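Local coordinates for leucine-rich repeat protein (Bacteroides thetaiotaomicron, PDB 4ECN) that is of unknown function but, as an extracellular leucine-rich repeat protein with DUF4458 domains, probably binds other proteins, at residues L211-T223 with E235-D248. Sequence-based numbering, arbitrary orientation.
Sequences LPAGTYQVVAYTT and ETQSVRGESFTVID
Y216 and F244 pair across two antiparallel strands, each bonding to the other's backbone; Y216 N meets F244 O at 2.9 Å. G214 with V246 continues this ladder; Y221 with Q237 belongs to a second one, shifted in register by two. The contact illustrates how an antiparallel pairing can change register and still keep backbone bonds through the connecting loop: G241 N bonds V218 O, V239 N reaches V219 O from above its carbonyl plane, and a water links V218 N to E242 O.

Apolar contact gathers on the face carrying Y216. Its CB lies over one face of the F244 ring, 3.8 Å from the centroid in a CH-pi contact, while the two rings, nearly parallel at 15°, are slid apart and barely overlap. L211 CD1 sits over the centre of the Y216 ring and at the edge of F244; V246 CG2 adds a contact to Y216 CE1 at 3.9 Å.

Polar side chains tie the other end. CG of Y221 stands between its backbone N and carbonyl carbon (chi1 69°), which carries the ring toward E235, where OH donates to OE2 at 2.6 Å from above the carboxylate plane. Q237 NE2 bonds E235 OE1, and Y150 OH and the backbone N of L261 also bond OE2. Replacing E235 by an alanine removes the carboxylate, and the Y221 hydroxyl would probably lose its acceptor and the Q237 amide a hydrogen-bond partner. Nearer the slip, Q217 NE2 donates to G241 O, and R240, whose NH1 lies 3.5 Å from V219 CG1, forms a salt bridge with E307.

V219 and A220 both face T161 on the adjoining strand, a classic beta bulge in the beta sheet of the second DUF4458 domain, assigned to the transthyretin clan.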
ATOM      1  N   LEU A 211      -4.760 -23.702  38.247  1.00 58.58           N
ATOM      2  CA  LEU A 211      -3.717 -23.808  37.223  1.00 56.02           C
ATOM      3  C   LEU A 211      -3.493 -25.253  36.798  1.00 57.98           C
ATOM      4  O   LEU A 211      -3.526 -26.130  37.656  1.00 58.11           O
ATOM      5  CB  LEU A 211      -2.378 -23.232  37.719  1.00 55.29           C
ATOM      6  CG  LEU A 211      -2.248 -21.739  37.944  1.00 58.21           C
ATOM      7  CD1 LEU A 211      -0.892 -21.430  38.502  1.00 58.21           C
ATOM      8  CD2 LEU A 211      -2.450 -20.948  36.658  1.00 57.59           C
ATOM      9  N   PRO A 212      -3.181 -25.557  35.521  1.00 53.35           N
ATOM     10  CA  PRO A 212      -2.841 -26.962  35.191  1.00 53.39           C
ATOM     11  C   PRO A 212      -1.576 -27.405  35.954  1.00 58.44           C
ATOM     12  O   PRO A 212      -0.709 -26.570  36.243  1.00 58.58           O
ATOM     13  CB  PRO A 212      -2.610 -26.939  33.668  1.00 53.91           C
ATOM     14  CG  PRO A 212      -3.130 -25.622  33.187  1.00 57.05           C
ATOM     15  CD  PRO A 212      -3.075 -24.669  34.341  1.00 52.96           C
ATOM     16  N   ALA A 213      -1.477 -28.693  36.324  1.00 54.39           N
ATOM     17  CA  ALA A 213      -0.291 -29.186  37.023  1.00 53.19           C
ATOM     18  C   ALA A 213       0.952 -28.966  36.165  1.00 57.56           C
ATOM     19  O   ALA A 213       0.941 -29.205  34.955  1.00 57.01           O
ATOM     20  CB  ALA A 213      -0.446 -30.654  37.375  1.00 54.14           C
ATOM     21  N   GLY A 214       1.994 -28.452  36.798  1.00 54.65           N
ATOM     22  CA  GLY A 214       3.262 -28.157  36.151  1.00 53.55           C
ATOM     23  C   GLY A 214       4.076 -27.210  36.995  1.00 57.10           C
ATOM     24  O   GLY A 214       3.689 -26.888  38.124  1.00 56.73           O
ATOM     25  N   THR A 215       5.209 -26.762  36.447  1.00 53.62           N
ATOM     26  CA  THR A 215       6.110 -25.841  37.134  1.00 53.20           C
ATOM     27  C   THR A 215       5.968 -24.483  36.465  1.00 55.18           C
ATOM     28  O   THR A 215       5.894 -24.378  35.238  1.00 53.62           O
ATOM     29  CB  THR A 215       7.545 -26.386  37.138  1.00 59.44           C
ATOM     30  OG1 THR A 215       7.542 -27.646  37.819  1.00 60.42           O
ATOM     31  CG2 THR A 215       8.544 -25.440  37.818  1.00 55.80           C
ATOM     32  N   TYR A 216       5.882 -23.452  37.301  1.00 51.05           N
ATOM     33  CA  TYR A 216       5.687 -22.083  36.870  1.00 49.92           C
ATOM     34  C   TYR A 216       6.637 -21.118  37.515  1.00 51.32           C
ATOM     35  O   TYR A 216       7.264 -21.435  38.516  1.00 50.54           O
ATOM     36  CB  TYR A 216       4.257 -21.631  37.242  1.00 50.92           C
ATOM     37  CG  TYR A 216       3.151 -22.406  36.586  1.00 52.33           C
ATOM     38  CD1 TYR A 216       2.773 -23.661  37.064  1.00 55.15           C
ATOM     39  CD2 TYR A 216       2.413 -21.854  35.547  1.00 52.51           C
ATOM     40  CE1 TYR A 216       1.742 -24.382  36.465  1.00 56.64           C
ATOM     41  CE2 TYR A 216       1.377 -22.561  34.943  1.00 53.64           C
ATOM     42  CZ  TYR A 216       1.044 -23.823  35.408  1.00 62.27           C
ATOM     43  OH  TYR A 216       0.029 -24.515  34.815  1.00 64.50           O
ATOM     44  N   GLN A 217       6.630 -19.892  36.992  1.00 46.92           N
ATOM     45  CA  GLN A 217       7.267 -18.698  37.513  1.00 46.73           C
ATOM     46  C   GLN A 217       6.375 -17.502  37.240  1.00 51.62           C
ATOM     47  O   GLN A 217       5.796 -17.422  36.146  1.00 51.77           O
ATOM     48  CB  GLN A 217       8.653 -18.470  36.918  1.00 47.61           C
ATOM     49  CG  GLN A 217       9.760 -19.352  37.450  1.00 62.01           C
ATOM     50  CD  GLN A 217      11.045 -18.933  36.799  1.00 79.76           C
ATOM     51  OE1 GLN A 217      11.316 -19.270  35.630  1.00 78.71           O
ATOM     52  NE2 GLN A 217      11.818 -18.106  37.508  1.00 61.63           N
ATOM     53  N   VAL A 218       6.267 -16.564  38.207  1.00 46.96           N
ATOM     54  CA  VAL A 218       5.541 -15.324  37.966  1.00 45.88           C
ATOM     55  C   VAL A 218       6.470 -14.495  37.060  1.00 48.87           C
ATOM     56  O   VAL A 218       7.654 -14.355  37.371  1.00 49.51           O
ATOM     57  CB  VAL A 218       5.082 -14.600  39.256  1.00 50.23           C
ATOM     58  CG1 VAL A 218       4.491 -13.227  38.938  1.00 49.94           C
ATOM     59  CG2 VAL A 218       4.045 -15.439  39.998  1.00 50.25           C
ATOM     60  N   VAL A 219       5.962 -14.047  35.898  1.00 42.98           N
ATOM     61  CA  VAL A 219       6.771 -13.341  34.910  1.00 41.50           C
ATOM     62  C   VAL A 219       6.339 -11.840  34.774  1.00 46.11           C
ATOM     63  O   VAL A 219       7.036 -11.056  34.114  1.00 45.28           O
ATOM     64  CB  VAL A 219       6.747 -14.067  33.530  1.00 43.60           C
ATOM     65  CG1 VAL A 219       7.439 -15.422  33.630  1.00 43.51           C
ATOM     66  CG2 VAL A 219       5.335 -14.204  32.955  1.00 42.05           C
ATOM     67  N   ALA A 220       5.238 -11.439  35.426  1.00 44.30           N
ATOM     68  CA  ALA A 220       4.777 -10.043  35.402  1.00 45.02           C
ATOM     69  C   ALA A 220       3.647  -9.789  36.399  1.00 49.89           C
ATOM     70  O   ALA A 220       2.886 -10.703  36.725  1.00 50.27           O
ATOM     71  CB  ALA A 220       4.303  -9.661  34.000  1.00 45.12           C
ATOM     72  N   TYR A 221       3.512  -8.534  36.849  1.00 46.82           N
ATOM     73  CA  TYR A 221       2.408  -8.142  37.732  1.00 47.42           C
ATOM     74  C   TYR A 221       2.065  -6.655  37.563  1.00 53.21           C
ATOM     75  O   TYR A 221       2.896  -5.844  37.125  1.00 52.24           O
ATOM     76  CB  TYR A 221       2.696  -8.441  39.229  1.00 49.28           C
ATOM     77  CG  TYR A 221       3.786  -7.576  39.826  1.00 52.26           C
ATOM     78  CD1 TYR A 221       3.491  -6.329  40.377  1.00 54.87           C
ATOM     79  CD2 TYR A 221       5.122  -7.970  39.776  1.00 53.37           C
ATOM     80  CE1 TYR A 221       4.499  -5.494  40.858  1.00 56.75           C
ATOM     81  CE2 TYR A 221       6.135  -7.147  40.261  1.00 55.25           C
ATOM     82  CZ  TYR A 221       5.817  -5.915  40.814  1.00 66.49           C
ATOM     83  OH  TYR A 221       6.805  -5.112  41.323  1.00 72.94           O
ATOM     84  N   THR A 222       0.828  -6.319  37.950  1.00 51.37           N
ATOM     85  CA  THR A 222       0.294  -4.969  38.045  1.00 51.07           C
ATOM     86  C   THR A 222      -0.374  -4.879  39.414  1.00 55.30           C
ATOM     87  O   THR A 222      -1.268  -5.682  39.709  1.00 52.50           O
ATOM     88  CB  THR A 222      -0.626  -4.624  36.870  1.00 57.31           C
ATOM     89  OG1 THR A 222       0.084  -4.803  35.647  1.00 64.01           O
ATOM     90  CG2 THR A 222      -1.115  -3.203  36.933  1.00 53.14           C
ATOM     91  N   THR A 223       0.104  -3.954  40.271  1.00 54.78           N
ATOM     92  CA  THR A 223      -0.502  -3.748  41.597  1.00 56.19           C
ATOM     93  C   THR A 223      -1.467  -2.543  41.535  1.00 62.03           C
ATOM     94  O   THR A 223      -1.254  -1.615  40.748  1.00 60.73           O
ATOM     95  CB  THR A 223       0.555  -3.579  42.706  1.00 61.08           C
ATOM     96  OG1 THR A 223       1.520  -2.617  42.298  1.00 62.39           O
ATOM     97  CG2 THR A 223       1.245  -4.886  43.070  1.00 55.08           C
ATOM     98  N   GLU A 235       2.066   0.104  39.819  1.00 55.61           N
ATOM     99  CA  GLU A 235       3.218  -0.219  38.972  1.00 53.78           C
ATOM    100  C   GLU A 235       2.948  -1.465  38.129  1.00 55.36           C
ATOM    101  O   GLU A 235       2.072  -2.266  38.451  1.00 55.60           O
ATOM    102  CB  GLU A 235       4.512  -0.430  39.796  1.00 55.36           C
ATOM    103  CG  GLU A 235       4.574  -1.749  40.551  1.00 60.73           C
ATOM    104  CD  GLU A 235       5.887  -2.062  41.235  1.00 79.77           C
ATOM    105  OE1 GLU A 235       6.940  -1.572  40.770  1.00 74.83           O
ATOM    106  OE2 GLU A 235       5.865  -2.841  42.216  1.00 74.59           O
ATOM    107  N   THR A 236       3.745  -1.647  37.087  1.00 50.22           N
ATOM    108  CA  THR A 236       3.698  -2.810  36.220  1.00 49.51           C
ATOM    109  C   THR A 236       5.139  -3.219  36.030  1.00 53.83           C
ATOM    110  O   THR A 236       5.976  -2.376  35.686  1.00 55.16           O
ATOM    111  CB  THR A 236       2.924  -2.543  34.903  1.00 54.49           C
ATOM    112  OG1 THR A 236       1.618  -2.054  35.195  1.00 57.07           O
ATOM    113  CG2 THR A 236       2.756  -3.787  34.079  1.00 50.62           C
ATOM    114  N   GLN A 237       5.456  -4.476  36.325  1.00 48.26           N
ATOM    115  CA  GLN A 237       6.830  -4.926  36.177  1.00 47.80           C
ATOM    116  C   GLN A 237       6.924  -6.281  35.521  1.00 52.13           C
ATOM    117  O   GLN A 237       6.070  -7.141  35.751  1.00 51.25           O
ATOM    118  CB  GLN A 237       7.533  -5.009  37.544  1.00 49.61           C
ATOM    119  CG  GLN A 237       7.634  -3.721  38.353  1.00 53.37           C
ATOM    120  CD  GLN A 237       8.493  -2.628  37.778  1.00 65.54           C
ATOM    121  OE1 GLN A 237       9.445  -2.858  37.031  1.00 61.09           O
ATOM    122  NE2 GLN A 237       8.217  -1.404  38.198  1.00 61.90           N
ATOM    123  N   SER A 238       7.983  -6.471  34.715  1.00 49.18           N
ATOM    124  CA  SER A 238       8.370  -7.766  34.165  1.00 48.32           C
ATOM    125  C   SER A 238       9.353  -8.348  35.157  1.00 54.61           C
ATOM    126  O   SER A 238      10.333  -7.680  35.529  1.00 54.01           O
ATOM    127  CB  SER A 238       8.940  -7.658  32.755  1.00 49.93           C
ATOM    128  OG  SER A 238       9.060  -8.955  32.191  1.00 57.81           O
ATOM    129  N   VAL A 239       9.028  -9.522  35.696  1.00 52.47           N
ATOM    130  CA  VAL A 239       9.834 -10.153  36.727  1.00 53.12           C
ATOM    131  C   VAL A 239      10.060 -11.639  36.408  1.00 59.26           C
ATOM    132  O   VAL A 239       9.655 -12.135  35.352  1.00 58.71           O
ATOM    133  CB  VAL A 239       9.162  -9.980  38.127  1.00 57.26           C
ATOM    134  CG1 VAL A 239       9.202  -8.527  38.603  1.00 57.79           C
ATOM    135  CG2 VAL A 239       7.736 -10.530  38.151  1.00 56.23           C
ATOM    136  N   ARG A 240      10.740 -12.324  37.345  1.00 57.18           N
ATOM    137  CA  ARG A 240      11.028 -13.753  37.402  1.00 56.29           C
ATOM    138  C   ARG A 240      10.948 -14.173  38.863  1.00 60.53           C
ATOM    139  O   ARG A 240      11.933 -14.118  39.596  1.00 60.83           O
ATOM    140  CB  ARG A 240      12.386 -14.111  36.762  1.00 55.30           C
ATOM    141  CG  ARG A 240      12.408 -14.136  35.232  1.00 62.02           C
ATOM    142  CD  ARG A 240      11.515 -15.232  34.652  1.00 69.00           C
ATOM    143  NE  ARG A 240      11.670 -15.390  33.205  1.00 73.79           N
ATOM    144  CZ  ARG A 240      11.073 -14.625  32.295  1.00 81.12           C
ATOM    145  NH1 ARG A 240      10.305 -13.606  32.669  1.00 60.67           N
ATOM    146  NH2 ARG A 240      11.259 -14.858  31.000  1.00 62.77           N
ATOM    147  N   GLY A 241       9.737 -14.489  39.291  1.00 56.64           N
ATOM    148  CA  GLY A 241       9.463 -14.949  40.638  1.00 56.81           C
ATOM    149  C   GLY A 241      10.015 -16.341  40.825  1.00 62.68           C
ATOM    150  O   GLY A 241      10.246 -17.065  39.853  1.00 61.63           O
ATOM    151  N   GLU A 242      10.261 -16.708  42.082  1.00 61.55           N
ATOM    152  CA  GLU A 242      10.789 -18.019  42.452  1.00 61.00           C
ATOM    153  C   GLU A 242       9.828 -19.114  41.980  1.00 63.67           C
ATOM    154  O   GLU A 242       8.613 -18.978  42.121  1.00 63.43           O
ATOM    155  CB  GLU A 242      11.039 -18.090  43.960  1.00 62.64           C
ATOM    156  CG  GLU A 242      12.250 -17.287  44.390  1.00 69.15           C
ATOM    157  CD  GLU A 242      13.566 -17.872  43.920  1.00 98.17           C
ATOM    158  OE1 GLU A 242      13.934 -18.975  44.389  1.00 92.88           O
ATOM    159  OE2 GLU A 242      14.226 -17.225  43.075  1.00103.58           O
ATOM    160  N   SER A 243      10.395 -20.158  41.353  1.00 58.92           N
ATOM    161  CA  SER A 243       9.690 -21.288  40.748  1.00 57.18           C
ATOM    162  C   SER A 243       8.826 -22.026  41.753  1.00 59.56           C
ATOM    163  O   SER A 243       9.260 -22.296  42.868  1.00 61.39           O
ATOM    164  CB  SER A 243      10.681 -22.264  40.130  1.00 59.93           C
ATOM    165  OG  SER A 243      11.827 -21.571  39.660  1.00 70.92           O
ATOM    166  N   PHE A 244       7.591 -22.299  41.368  1.00 52.99           N
ATOM    167  CA  PHE A 244       6.654 -23.043  42.179  1.00 52.36           C
ATOM    168  C   PHE A 244       6.105 -24.172  41.337  1.00 59.35           C
ATOM    169  O   PHE A 244       6.160 -24.102  40.106  1.00 58.87           O
ATOM    170  CB  PHE A 244       5.556 -22.146  42.748  1.00 52.92           C
ATOM    171  CG  PHE A 244       4.649 -21.458  41.756  1.00 52.87           C
ATOM    172  CD1 PHE A 244       4.982 -20.214  41.229  1.00 54.17           C
ATOM    173  CD2 PHE A 244       3.414 -22.006  41.421  1.00 53.94           C
ATOM    174  CE1 PHE A 244       4.117 -19.554  40.359  1.00 54.02           C
ATOM    175  CE2 PHE A 244       2.544 -21.339  40.552  1.00 55.13           C
ATOM    176  CZ  PHE A 244       2.894 -20.111  40.044  1.00 52.50           C
ATOM    177  N   THR A 245       5.610 -25.226  41.981  1.00 57.92           N
ATOM    178  CA  THR A 245       5.111 -26.373  41.239  1.00 58.17           C
ATOM    179  C   THR A 245       3.665 -26.656  41.673  1.00 64.18           C
ATOM    180  O   THR A 245       3.365 -26.612  42.865  1.00 64.03           O
ATOM    181  CB  THR A 245       6.061 -27.567  41.469  1.00 61.10           C
ATOM    182  OG1 THR A 245       7.419 -27.154  41.231  1.00 56.31           O
ATOM    183  CG2 THR A 245       5.715 -28.783  40.618  1.00 56.99           C
ATOM    184  N   VAL A 246       2.778 -26.928  40.691  1.00 61.19           N
ATOM    185  CA  VAL A 246       1.367 -27.266  40.907  1.00 61.12           C
ATOM    186  C   VAL A 246       1.211 -28.783  40.778  1.00 67.46           C
ATOM    187  O   VAL A 246       1.686 -29.376  39.803  1.00 67.13           O
ATOM    188  CB  VAL A 246       0.431 -26.505  39.935  1.00 64.06           C
ATOM    189  CG1 VAL A 246      -1.017 -26.926  40.110  1.00 63.47           C
ATOM    190  CG2 VAL A 246       0.570 -24.997  40.092  1.00 63.84           C
ATOM    191  N   ILE A 247       0.551 -29.401  41.773  1.00 66.11           N
ATOM    192  CA  ILE A 247       0.307 -30.846  41.817  1.00 67.02           C
ATOM    193  C   ILE A 247      -1.167 -31.094  41.584  1.00 72.20           C
ATOM    194  O   ILE A 247      -1.983 -30.351  42.122  1.00 72.00           O
ATOM    195  CB  ILE A 247       0.791 -31.466  43.172  1.00 70.57           C
ATOM    196  CG1 ILE A 247       2.225 -31.023  43.595  1.00 70.43           C
ATOM    197  CG2 ILE A 247       0.609 -32.987  43.223  1.00 71.73           C
ATOM    198  CD1 ILE A 247       3.372 -31.298  42.618  1.00 78.50           C
ATOM    199  N   ASP A 248      -1.502 -32.155  40.826  1.00 70.48           N
ATOM    200  CA  ASP A 248      -2.874 -32.563  40.498  1.00 72.31           C
ATOM    201  C   ASP A 248      -3.745 -32.743  41.756  1.00 80.54           C
ATOM    202  O   ASP A 248      -3.356 -33.443  42.703  1.00 82.11           O
ATOM    203  CB  ASP A 248      -2.873 -33.880  39.687  1.00 75.17           C
ATOM    204  CG  ASP A 248      -4.234 -34.386  39.199  1.00 89.47           C
ATOM    205  OD1 ASP A 248      -5.171 -33.556  39.057  1.00 91.39           O
ATOM    206  OD2 ASP A 248      -4.335 -35.586  38.860  1.00 94.95           O
TER
HETATM  207  O   HOH W   1       6.954 -17.220  40.982  1.00 38.98           O